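Local coordinates for mannosylglycerate hydrolase MGH1-like glycoside hydrolase domain-containing protein (Thermus thermophilus HB8, PDB 4WVA) that hydrolyses mannosylglycerate, a solute that thermophiles make under osmotic stress, to mannose and glycerate, and also splits glucosylglycerate into glucose and glycerate, at residues Ser99-Pro104 with Ile156-Glu161; Leu208-Leu213 with Gln227-Val232; Gly302-Phe307 with Asn359-Glu364; Gly309-Gly314 with Arg367-Ala372. All blocks are in the same frame, centred on the assembly; numbering follows the deposited sequence.

Interaction 1 of 4, residues Ser99-Pro104 with Ile156-Glu161; sequences SGITQP and IVHPWE
Glu161 runs its extended side chain obliquely past Ile101 and at about a right angle to Thr102, and its carboxylate closes the contact. Setting CG anti to its own carbonyl carbon (chi1 -60°) sends the chain to the backbone of Thr102, whose N donates to Glu161 OE1 over 2.9 Å in an almost straight bond (174° at the hydrogen), on the lone pair facing away from the other oxygen. Glu161 OE2 takes the N of Val157, also at 2.9 Å, nearly on the line of its own C-O bond. The buried group thus spans two loops, with Arg146 as a salt-bridge partner of OE1; a leucine here would probably leave both amide N-H groups without an acceptor and Arg146 without its opposite charge. In the (alpha/alpha)6-barrel of this GH63 enzyme, these loops follow strand 97-98 and helix 121-146 and meet beside the substrate pocket: Gln103 is a probable substrate-binding residue, held by Trp34 N at its OE1, and Trp160 touches Asp165, the probable proton donor. Ile101 brings CD1 to the edge of the indole, 3.5 Å from Trp160 CB. His158 places CE1 over one indole face, toward its rim, while its ND1 accepts the N-H of Trp160 in the imidazole plane and its NE2 is hydrogen-bonded to Tyr207 O. The carbonyl of Thr102, buried without a conventional donor, is approached by Glu161 CA at 3.3 Å in a CA-H...O contact. A water accepts a hydrogen bond from Gln103 NE2 (3.1 Å) and donates one to Trp160 O (2.7 Å).

Interaction 2 of 4, residues Leu208-Leu213 with Gln227-Val232; sequences LSLLYL and QSPFKV
Leu210 and Leu213, one turn apart on helix 201-216, meet Pro229 in a small apolar patch where that helix packs against the connection between helix 221-227 and strand 232-233. This is plain packing of a helix against a loop in the (alpha/alpha)6-barrel enzyme: Ser228 is the first residue past the end of helix 221-227, and the proline right after it offers its ring to the two leucines. No hydrogen bond links the segments, and the contact is carried by carbon. Leu213 and Pro229 reach toward each other, with CD2 of the leucine 3.6 Å from CD of the proline. A chi1 of 173° carries CG of Leu213 toward the loop, and chi2 of 64° sets CD2 as the branch that touches. Leu210 comes alongside the same ring in the opposite sense, its CD2 lying 3.8 Å from Pro229 CD, while its other branch, CD1, crosses to Phe230 CB at 3.9 Å. Beyond CB the phenyl group turns away from the helix, placing Val232 CG2 over one face and Pro173 and Leu174 of helix 171-175 against it. The polar interactions lie within the loop itself, across its bend. Lys231 curls back so that NZ donates to Ser228 O over 2.7 Å, in the carbonyl plane, and NZ has a second acceptor in the carbonyl of Tyr225. Gln227, at the exposed margin near Leu213, instead gives its NE2 to Glu223. Ser228 OG spans the proline, donating to Phe230 O at 2.7 Å from a position tilted 28° out of the carbonyl plane.

Interaction 3 of 4, residues Gly302-Phe307 with Asn359-Glu364; sequences GFLPLF and NWMVAE
Met361 is laid flat over one face of the Phe307 ring, a Met-aromatic contact in which carbon as well as sulfur takes part. Its CG sits almost on the ring normal, 4.0 Å from the centroid and 8° off the perpendicular, and with the chain extended about CB-CG, SD stays over the same face, 4.4 Å from the centroid. Phe307 has its CG anti to the backbone N (chi1 -173°), which carries the ring across to helix 356-368, where CD1 comes within 3.4 Å of Met361 O. Other flanks of the ring are met differently. Glu364 CB lies at the edge, near the ring plane, and the ring turns its own edge to the face of Trp360 in an offset edge-to-face pair, with centroids 6.0 Å apart and planes at 61°. Arg243 adds a cation-pi contact. An alanine at Phe307 would probably leave a gap beside Met361, whose CG and SD would lose the ring face they cover, and take the aromatic partner from both Trp360 and Arg243. Leu304 extends the apolar seam with one methyl, CD2, which packs 3.6 Å from Met361 CB and also touches Val362 CG2. Next along, that same valine methyl reaches Phe303 CB at 3.7 Å, before the phenyl ring leads away toward Phe283 and Trp326, both met edge-to-face. Glu364 pairs its carboxylate with Arg367. In this (alpha/alpha)6-barrel, the contact joins the short helix 305-308 to helix 356-368, with helix 313-327 packing on Phe303 and Leu306, and helices 372-389 and 409-418 lying against helix 356-368.

Interaction 4 of 4, residues Gly309-Gly314 with Arg367-Ala372; sequences GTPHQG and RDYGFA
Tyr369 has the largest share of this contact, pushing its ring against the loop of Gly309 to His312 and the first residue of helix 313-327 from a helix end of Schellman type. Helix 356-368 stops here: Gly370, with positive phi, is the C-prime residue, and its N bonds back to Arg367 O. At the other side His312 occupies the N-cap position of helix 313-327, so one helix's end is joined to another's start. The phenol hydroxyl of Tyr369 gives its proton to Pro311 O over 2.7 Å, lying in the carbonyl plane on a lone pair. The proline ring crosses the tyrosine at about a right angle, and Gly309 CA comes at the phenol's edge. Gln313, second in buried surface, is bent at chi2 (68°), which brings its amide back alongside Tyr369, passing it in the opposite sense. The amide end sits at the edge of the tyrosine ring and close to the backbone carbonyl of that residue, and its plane is within 2° of that of the Phe371 ring, which approaches from the opposite direction. The region is also a subunit boundary: Tyr369 stacks on His312 of the second subunit, His312 stacks on Tyr369 of the third, and Gln313 packs on Gln313 of the third. Just before Tyr369, Arg367 grips Asp368 side-on, with NE at 2.7 Å and NH2 at 2.8 Å from the single oxygen OD1, both from the same face of the carboxylate, while OD2 pairs with Arg279 of the second subunit. Nearest among the apolar atoms, Pro311 CG lies 3.8 Å from Tyr369 CZ.

From the N terminus, interaction 1 closes first, bringing the loop after helix 121-146 back to the one after strand 97-98 over a largely helical excursion. Interaction 2 follows in series, closing the short run from helix 201-216 through helix 221-227. The two touch: Ile156 N probably bonds to Val232 O at 2.8 Å, and His158 packs on Leu210. Interactions 3 and 4 come later and cross, their segments alternating, because both tie the 302-314 region to helix 356-368 and its end. They too touch, Leu306 meeting Tyr369. Interactions 1 and 3 lie on opposite sides of the chain's centre, their centres about 21 Å apart.

Interaction 1 of 4, residues Ser99-Pro104 with Ile156-Glu161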
# COMPACT_ATOMS: atom_id res chain seq x y z
N SER A 99 26.85 -25.20 -5.80
CA SER A 99 26.65 -24.52 -7.08
C SER A 99 27.06 -23.06 -6.92
O SER A 99 27.37 -22.60 -5.83
CB SER A 99 25.19 -24.60 -7.51
OG SER A 99 24.39 -23.88 -6.58
N GLY A 100 27.04 -22.32 -8.02
CA GLY A 100 27.45 -20.93 -8.04
C GLY A 100 26.34 -19.98 -8.44
O GLY A 100 26.61 -18.85 -8.87
N ILE A 101 25.10 -20.45 -8.29
CA ILE A 101 23.90 -19.64 -8.52
C ILE A 101 22.94 -19.87 -7.35
O ILE A 101 23.18 -20.75 -6.52
CB ILE A 101 23.20 -20.01 -9.84
CG1 ILE A 101 22.84 -21.51 -9.88
CG2 ILE A 101 24.06 -19.62 -11.04
CD1 ILE A 101 21.96 -21.92 -11.04
N THR A 102 21.86 -19.09 -7.29
CA THR A 102 20.93 -19.16 -6.16
C THR A 102 19.55 -19.68 -6.59
O THR A 102 19.40 -20.27 -7.66
CB THR A 102 20.89 -17.79 -5.43
OG1 THR A 102 20.25 -17.92 -4.15
CG2 THR A 102 20.24 -16.70 -6.26
N GLN A 103 18.55 -19.51 -5.72
CA GLN A 103 17.19 -19.99 -6.01
C GLN A 103 16.21 -19.13 -5.21
O GLN A 103 16.64 -18.34 -4.38
CB GLN A 103 17.02 -21.47 -5.62
CG GLN A 103 16.82 -22.39 -6.81
CD GLN A 103 16.45 -23.82 -6.41
OE1 GLN A 103 16.45 -24.19 -5.21
NE2 GLN A 103 16.13 -24.63 -7.39
N PRO A 104 14.90 -19.29 -5.45
CA PRO A 104 13.99 -18.35 -4.78
C PRO A 104 14.08 -18.41 -3.25
O PRO A 104 14.02 -19.50 -2.66
CB PRO A 104 12.61 -18.80 -5.28
CG PRO A 104 12.90 -19.43 -6.61
CD PRO A 104 14.18 -20.17 -6.38
N ILE A 156 17.82 -12.47 -11.94
CA ILE A 156 18.40 -13.80 -12.09
C ILE A 156 19.22 -13.83 -13.38
O ILE A 156 18.84 -13.24 -14.40
CB ILE A 156 17.38 -14.95 -12.03
CG1 ILE A 156 16.29 -14.83 -13.10
CG2 ILE A 156 16.78 -15.05 -10.63
CD1 ILE A 156 15.45 -16.08 -13.29
N VAL A 157 20.36 -14.52 -13.31
CA VAL A 157 21.25 -14.67 -14.45
C VAL A 157 21.22 -16.08 -15.05
O VAL A 157 21.89 -16.34 -16.06
CB VAL A 157 22.69 -14.25 -14.07
CG1 VAL A 157 22.70 -12.77 -13.68
CG2 VAL A 157 23.25 -15.11 -12.95
N HIS A 158 20.42 -16.97 -14.47
CA HIS A 158 20.28 -18.31 -14.98
C HIS A 158 18.84 -18.75 -14.76
O HIS A 158 18.34 -18.54 -13.66
CB HIS A 158 21.25 -19.24 -14.24
CG HIS A 158 21.52 -20.51 -14.98
ND1 HIS A 158 20.54 -21.44 -15.23
CD2 HIS A 158 22.65 -20.99 -15.56
CE1 HIS A 158 21.04 -22.43 -15.95
NE2 HIS A 158 22.33 -22.19 -16.15
N PRO A 159 18.20 -19.38 -15.76
CA PRO A 159 16.83 -19.86 -15.56
C PRO A 159 16.68 -20.82 -14.35
O PRO A 159 15.61 -20.88 -13.73
CB PRO A 159 16.50 -20.57 -16.88
CG PRO A 159 17.83 -20.83 -17.52
CD PRO A 159 18.69 -19.67 -17.12
N TRP A 160 17.74 -21.56 -14.02
CA TRP A 160 17.73 -22.43 -12.83
C TRP A 160 17.40 -21.65 -11.55
O TRP A 160 16.81 -22.22 -10.62
CB TRP A 160 19.07 -23.17 -12.63
CG TRP A 160 19.22 -24.42 -13.49
CD1 TRP A 160 18.22 -25.22 -13.92
CD2 TRP A 160 20.44 -25.02 -13.95
NE1 TRP A 160 18.73 -26.28 -14.64
CE2 TRP A 160 20.09 -26.17 -14.69
CE3 TRP A 160 21.80 -24.69 -13.84
CZ2 TRP A 160 21.04 -26.99 -15.30
CZ3 TRP A 160 22.74 -25.50 -14.46
CH2 TRP A 160 22.35 -26.64 -15.17
N GLU A 161 17.78 -20.37 -11.50
CA GLU A 161 17.57 -19.58 -10.29
C GLU A 161 16.10 -19.25 -10.01
O GLU A 161 15.75 -18.95 -8.86
CB GLU A 161 18.38 -18.30 -10.33
CG GLU A 161 19.86 -18.53 -10.43
CD GLU A 161 20.65 -17.25 -10.29
OE1 GLU A 161 21.56 -17.21 -9.44
OE2 GLU A 161 20.33 -16.29 -11.02
O HOH W 1 16.21 -24.89 -10.47

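Interaction 2 of 4, residues Leu208-Leu213 with Gln227-Val232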
# COMPACT_ATOMS: atom_id res chain seq x y z
N LEU A 208 24.18 -24.91 -19.68
CA LEU A 208 25.60 -25.19 -19.49
C LEU A 208 26.49 -24.06 -20.00
O LEU A 208 27.47 -23.70 -19.35
CB LEU A 208 25.98 -26.56 -20.10
CG LEU A 208 25.88 -27.74 -19.12
CD1 LEU A 208 26.96 -27.64 -18.06
CD2 LEU A 208 24.52 -27.85 -18.47
N SER A 209 26.12 -23.48 -21.13
CA SER A 209 26.84 -22.30 -21.64
C SER A 209 26.93 -21.20 -20.58
O SER A 209 28.00 -20.60 -20.34
CB SER A 209 26.18 -21.77 -22.91
OG SER A 209 26.81 -20.57 -23.33
N LEU A 210 25.81 -20.92 -19.91
CA LEU A 210 25.81 -19.93 -18.84
C LEU A 210 26.71 -20.33 -17.69
O LEU A 210 27.48 -19.51 -17.18
CB LEU A 210 24.37 -19.67 -18.35
CG LEU A 210 23.43 -18.89 -19.29
CD1 LEU A 210 21.98 -18.95 -18.80
CD2 LEU A 210 23.87 -17.45 -19.46
N LEU A 211 26.62 -21.59 -17.26
CA LEU A 211 27.46 -22.11 -16.21
C LEU A 211 28.94 -21.89 -16.55
O LEU A 211 29.70 -21.40 -15.72
CB LEU A 211 27.19 -23.61 -15.97
CG LEU A 211 27.80 -24.28 -14.72
CD1 LEU A 211 27.11 -25.61 -14.45
CD2 LEU A 211 29.30 -24.50 -14.83
N TYR A 212 29.32 -22.26 -17.77
CA TYR A 212 30.72 -22.14 -18.19
C TYR A 212 31.17 -20.69 -18.20
O TYR A 212 32.30 -20.39 -17.80
CB TYR A 212 30.95 -22.79 -19.57
CG TYR A 212 30.74 -24.29 -19.61
CD1 TYR A 212 31.14 -25.11 -18.56
CD2 TYR A 212 30.15 -24.90 -20.72
CE1 TYR A 212 30.94 -26.47 -18.60
CE2 TYR A 212 29.95 -26.27 -20.76
CZ TYR A 212 30.35 -27.04 -19.69
OH TYR A 212 30.17 -28.41 -19.71
N LEU A 213 30.30 -19.78 -18.63
CA LEU A 213 30.62 -18.35 -18.56
C LEU A 213 30.87 -17.93 -17.11
O LEU A 213 31.87 -17.28 -16.80
CB LEU A 213 29.50 -17.49 -19.18
CG LEU A 213 29.65 -15.98 -19.01
CD1 LEU A 213 30.91 -15.51 -19.75
CD2 LEU A 213 28.42 -15.24 -19.49
N GLN A 227 28.23 -9.24 -17.95
CA GLN A 227 28.46 -10.12 -19.09
C GLN A 227 27.38 -11.16 -19.33
O GLN A 227 27.30 -11.73 -20.42
CB GLN A 227 29.82 -10.79 -18.98
CG GLN A 227 30.99 -9.81 -18.93
CD GLN A 227 32.32 -10.52 -19.09
OE1 GLN A 227 32.48 -11.37 -19.97
NE2 GLN A 227 33.27 -10.22 -18.21
N SER A 228 26.52 -11.45 -18.36
CA SER A 228 25.56 -12.51 -18.61
C SER A 228 24.64 -12.13 -19.78
O SER A 228 24.04 -11.06 -19.76
CB SER A 228 24.71 -12.86 -17.39
OG SER A 228 23.81 -13.90 -17.74
N PRO A 229 24.53 -13.00 -20.80
CA PRO A 229 23.57 -12.78 -21.85
C PRO A 229 22.12 -13.09 -21.43
O PRO A 229 21.21 -12.92 -22.24
CB PRO A 229 24.02 -13.74 -22.95
CG PRO A 229 24.65 -14.86 -22.20
CD PRO A 229 25.29 -14.26 -21.00
N PHE A 230 21.93 -13.54 -20.18
CA PHE A 230 20.61 -13.85 -19.62
C PHE A 230 20.50 -12.99 -18.36
O PHE A 230 21.27 -13.17 -17.42
CB PHE A 230 20.49 -15.34 -19.24
CG PHE A 230 19.12 -15.76 -18.76
CD1 PHE A 230 18.76 -15.63 -17.43
CD2 PHE A 230 18.21 -16.31 -19.63
CE1 PHE A 230 17.51 -16.03 -16.99
CE2 PHE A 230 16.95 -16.70 -19.21
CZ PHE A 230 16.60 -16.57 -17.88
N LYS A 231 19.60 -12.00 -18.38
CA LYS A 231 19.35 -11.12 -17.24
C LYS A 231 17.85 -10.85 -17.18
O LYS A 231 17.30 -10.16 -18.05
CB LYS A 231 20.12 -9.80 -17.37
CG LYS A 231 21.59 -9.91 -17.03
CD LYS A 231 22.23 -8.54 -16.86
CE LYS A 231 22.51 -7.87 -18.20
NZ LYS A 231 23.69 -8.48 -18.88
N VAL A 232 17.19 -11.43 -16.18
CA VAL A 232 15.75 -11.40 -16.12
C VAL A 232 15.29 -11.00 -14.72
O VAL A 232 15.87 -11.44 -13.72
CB VAL A 232 15.19 -12.80 -16.45
CG1 VAL A 232 13.73 -12.92 -16.12
CG2 VAL A 232 15.43 -13.09 -17.92

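Interaction 3 of 4, residues Gly302-Phe307 with Asn359-Glu364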
# COMPACT_ATOMS: atom_id res chain seq x y z
N GLY A 302 3.31 -15.75 -12.18
CA GLY A 302 2.61 -14.48 -12.17
C GLY A 302 1.49 -14.36 -11.15
O GLY A 302 1.00 -13.27 -10.96
N PHE A 303 1.08 -15.47 -10.53
CA PHE A 303 0.15 -15.44 -9.40
C PHE A 303 0.88 -15.19 -8.07
O PHE A 303 0.24 -14.82 -7.08
CB PHE A 303 -0.64 -16.74 -9.28
CG PHE A 303 -1.65 -16.94 -10.37
CD1 PHE A 303 -2.95 -16.44 -10.23
CD2 PHE A 303 -1.32 -17.64 -11.51
CE1 PHE A 303 -3.89 -16.63 -11.22
CE2 PHE A 303 -2.27 -17.83 -12.52
CZ PHE A 303 -3.54 -17.31 -12.38
N LEU A 304 2.20 -15.33 -8.05
CA LEU A 304 2.91 -15.33 -6.77
C LEU A 304 2.92 -13.97 -6.06
O LEU A 304 3.10 -13.95 -4.86
CB LEU A 304 4.30 -15.94 -6.90
CG LEU A 304 4.29 -17.46 -7.17
CD1 LEU A 304 5.70 -17.89 -7.50
CD2 LEU A 304 3.76 -18.23 -5.97
N PRO A 305 2.66 -12.85 -6.76
CA PRO A 305 2.53 -11.63 -5.93
C PRO A 305 1.42 -11.69 -4.88
O PRO A 305 1.47 -10.96 -3.90
CB PRO A 305 2.35 -10.52 -6.97
CG PRO A 305 3.13 -11.03 -8.13
CD PRO A 305 2.80 -12.50 -8.18
N LEU A 306 0.44 -12.55 -5.06
CA LEU A 306 -0.55 -12.76 -4.00
C LEU A 306 0.11 -13.23 -2.69
O LEU A 306 -0.27 -12.81 -1.60
CB LEU A 306 -1.59 -13.77 -4.45
CG LEU A 306 -2.44 -13.39 -5.65
CD1 LEU A 306 -3.12 -14.63 -6.22
CD2 LEU A 306 -3.45 -12.30 -5.31
N PHE A 307 1.09 -14.13 -2.82
CA PHE A 307 1.83 -14.66 -1.69
C PHE A 307 2.71 -13.58 -1.06
O PHE A 307 2.99 -13.61 0.14
CB PHE A 307 2.68 -15.84 -2.20
CG PHE A 307 3.41 -16.63 -1.14
CD1 PHE A 307 2.71 -17.41 -0.24
CD2 PHE A 307 4.80 -16.61 -1.06
CE1 PHE A 307 3.37 -18.18 0.71
CE2 PHE A 307 5.46 -17.38 -0.13
CZ PHE A 307 4.75 -18.15 0.77
N ASN A 359 0.87 -24.58 -6.19
CA ASN A 359 -0.53 -24.63 -5.74
C ASN A 359 -0.64 -24.11 -4.31
O ASN A 359 -1.57 -23.36 -3.96
CB ASN A 359 -1.10 -26.06 -5.76
CG ASN A 359 -1.79 -26.42 -7.06
OD1 ASN A 359 -2.87 -27.10 -7.07
ND2 ASN A 359 -1.22 -26.03 -8.14
N TRP A 360 0.29 -24.55 -3.45
CA TRP A 360 0.29 -24.15 -2.05
C TRP A 360 0.52 -22.63 -1.87
O TRP A 360 -0.27 -21.96 -1.18
CB TRP A 360 1.29 -24.98 -1.25
CG TRP A 360 1.35 -24.54 0.18
CD1 TRP A 360 0.42 -24.79 1.16
CD2 TRP A 360 2.36 -23.74 0.78
NE1 TRP A 360 0.80 -24.19 2.33
CE2 TRP A 360 1.99 -23.53 2.12
CE3 TRP A 360 3.56 -23.18 0.31
CZ2 TRP A 360 2.76 -22.79 3.00
CZ3 TRP A 360 4.34 -22.44 1.19
CH2 TRP A 360 3.93 -22.25 2.52
N MET A 361 1.56 -22.07 -2.51
CA MET A 361 1.83 -20.64 -2.34
C MET A 361 0.68 -19.80 -2.88
O MET A 361 0.30 -18.78 -2.29
CB MET A 361 3.12 -20.21 -3.01
CG MET A 361 4.36 -20.72 -2.31
SD MET A 361 5.91 -20.18 -3.07
CE MET A 361 5.97 -21.22 -4.52
N VAL A 362 0.13 -20.20 -4.02
CA VAL A 362 -0.96 -19.44 -4.65
C VAL A 362 -2.26 -19.57 -3.85
O VAL A 362 -2.99 -18.60 -3.72
CB VAL A 362 -1.12 -19.82 -6.13
CG1 VAL A 362 -2.30 -19.11 -6.76
CG2 VAL A 362 0.15 -19.48 -6.87
N ALA A 363 -2.55 -20.76 -3.31
CA ALA A 363 -3.70 -20.92 -2.40
C ALA A 363 -3.56 -20.04 -1.17
O ALA A 363 -4.52 -19.39 -0.76
CB ALA A 363 -3.86 -22.37 -1.99
N GLU A 364 -2.37 -20.04 -0.57
CA GLU A 364 -2.06 -19.15 0.56
C GLU A 364 -2.39 -17.70 0.19
O GLU A 364 -3.04 -17.00 0.95
CB GLU A 364 -0.59 -19.29 0.96
CG GLU A 364 -0.31 -20.50 1.83
CD GLU A 364 -0.64 -20.27 3.29
OE1 GLU A 364 -0.46 -19.13 3.76
OE2 GLU A 364 -1.02 -21.24 3.99

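Interaction 4 of 4, residues Gly309-Gly314 with Arg367-Ala372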
# COMPACT_ATOMS: atom_id res chain seq x y z
N GLY A 309 1.76 -10.38 -1.00
CA GLY A 309 0.82 -9.48 -0.35
C GLY A 309 0.88 -8.03 -0.84
O GLY A 309 0.47 -7.12 -0.12
N THR A 310 1.38 -7.84 -2.06
CA THR A 310 1.52 -6.49 -2.66
C THR A 310 0.31 -5.95 -3.45
O THR A 310 0.07 -4.74 -3.44
CB THR A 310 2.79 -6.41 -3.56
OG1 THR A 310 2.66 -7.25 -4.72
CG2 THR A 310 4.02 -6.78 -2.81
N PRO A 311 -0.46 -6.81 -4.15
CA PRO A 311 -1.53 -6.20 -4.93
C PRO A 311 -2.65 -5.64 -4.08
O PRO A 311 -2.83 -6.07 -2.94
CB PRO A 311 -2.11 -7.37 -5.75
CG PRO A 311 -1.55 -8.58 -5.19
CD PRO A 311 -0.29 -8.24 -4.46
N HIS A 312 -3.41 -4.71 -4.64
CA HIS A 312 -4.71 -4.40 -4.08
C HIS A 312 -5.72 -5.47 -4.50
O HIS A 312 -5.46 -6.30 -5.36
CB HIS A 312 -5.19 -2.96 -4.41
CG HIS A 312 -5.30 -2.64 -5.87
ND1 HIS A 312 -6.19 -3.26 -6.71
CD2 HIS A 312 -4.68 -1.69 -6.62
CE1 HIS A 312 -6.09 -2.74 -7.92
NE2 HIS A 312 -5.19 -1.79 -7.90
N GLN A 313 -6.85 -5.45 -3.83
CA GLN A 313 -7.89 -6.46 -4.00
C GLN A 313 -8.42 -6.56 -5.42
O GLN A 313 -8.77 -7.65 -5.87
CB GLN A 313 -9.05 -6.10 -3.09
CG GLN A 313 -10.14 -7.15 -3.00
CD GLN A 313 -9.68 -8.39 -2.30
OE1 GLN A 313 -10.38 -9.41 -2.34
NE2 GLN A 313 -8.55 -8.32 -1.59
N GLY A 314 -8.56 -5.42 -6.09
CA GLY A 314 -9.02 -5.40 -7.48
C GLY A 314 -8.11 -6.21 -8.37
O GLY A 314 -8.56 -7.04 -9.17
N ARG A 367 -6.17 -17.08 -0.30
CA ARG A 367 -6.80 -17.06 1.03
C ARG A 367 -6.61 -15.71 1.68
O ARG A 367 -7.56 -15.15 2.25
CB ARG A 367 -6.23 -18.18 1.92
CG ARG A 367 -6.88 -18.32 3.29
CD ARG A 367 -6.36 -17.37 4.37
NE ARG A 367 -4.90 -17.23 4.30
CZ ARG A 367 -4.02 -18.08 4.83
NH1 ARG A 367 -4.42 -19.14 5.54
NH2 ARG A 367 -2.71 -17.85 4.67
N ASP A 368 -5.40 -15.18 1.60
CA ASP A 368 -5.08 -13.92 2.26
C ASP A 368 -5.91 -12.77 1.67
O ASP A 368 -6.17 -11.77 2.36
CB ASP A 368 -3.59 -13.60 2.09
CG ASP A 368 -2.67 -14.53 2.85
OD1 ASP A 368 -3.12 -15.23 3.79
OD2 ASP A 368 -1.45 -14.54 2.53
N TYR A 369 -6.31 -12.91 0.41
CA TYR A 369 -7.13 -11.89 -0.27
C TYR A 369 -8.63 -12.19 -0.20
O TYR A 369 -9.43 -11.51 -0.83
CB TYR A 369 -6.64 -11.70 -1.73
CG TYR A 369 -5.42 -10.80 -1.79
CD1 TYR A 369 -4.15 -11.32 -1.63
CD2 TYR A 369 -5.54 -9.42 -1.93
CE1 TYR A 369 -3.03 -10.51 -1.62
CE2 TYR A 369 -4.42 -8.59 -1.90
CZ TYR A 369 -3.17 -9.14 -1.78
OH TYR A 369 -2.04 -8.37 -1.78
N GLY A 370 -9.03 -13.19 0.59
CA GLY A 370 -10.46 -13.50 0.76
C GLY A 370 -11.09 -14.43 -0.25
O GLY A 370 -12.30 -14.70 -0.18
N PHE A 371 -10.27 -14.98 -1.16
CA PHE A 371 -10.75 -15.88 -2.21
C PHE A 371 -10.71 -17.32 -1.71
O PHE A 371 -9.90 -18.15 -2.14
CB PHE A 371 -9.93 -15.67 -3.49
CG PHE A 371 -10.17 -14.32 -4.12
CD1 PHE A 371 -9.31 -13.27 -3.90
CD2 PHE A 371 -11.29 -14.11 -4.91
CE1 PHE A 371 -9.55 -12.02 -4.47
CE2 PHE A 371 -11.54 -12.86 -5.47
CZ PHE A 371 -10.67 -11.82 -5.25
N ALA A 372 -11.59 -17.61 -0.77
CA ALA A 372 -11.56 -18.88 -0.05
C ALA A 372 -11.89 -20.07 -0.96
O ALA A 372 -11.28 -21.15 -0.83
CB ALA A 372 -12.54 -18.84 1.13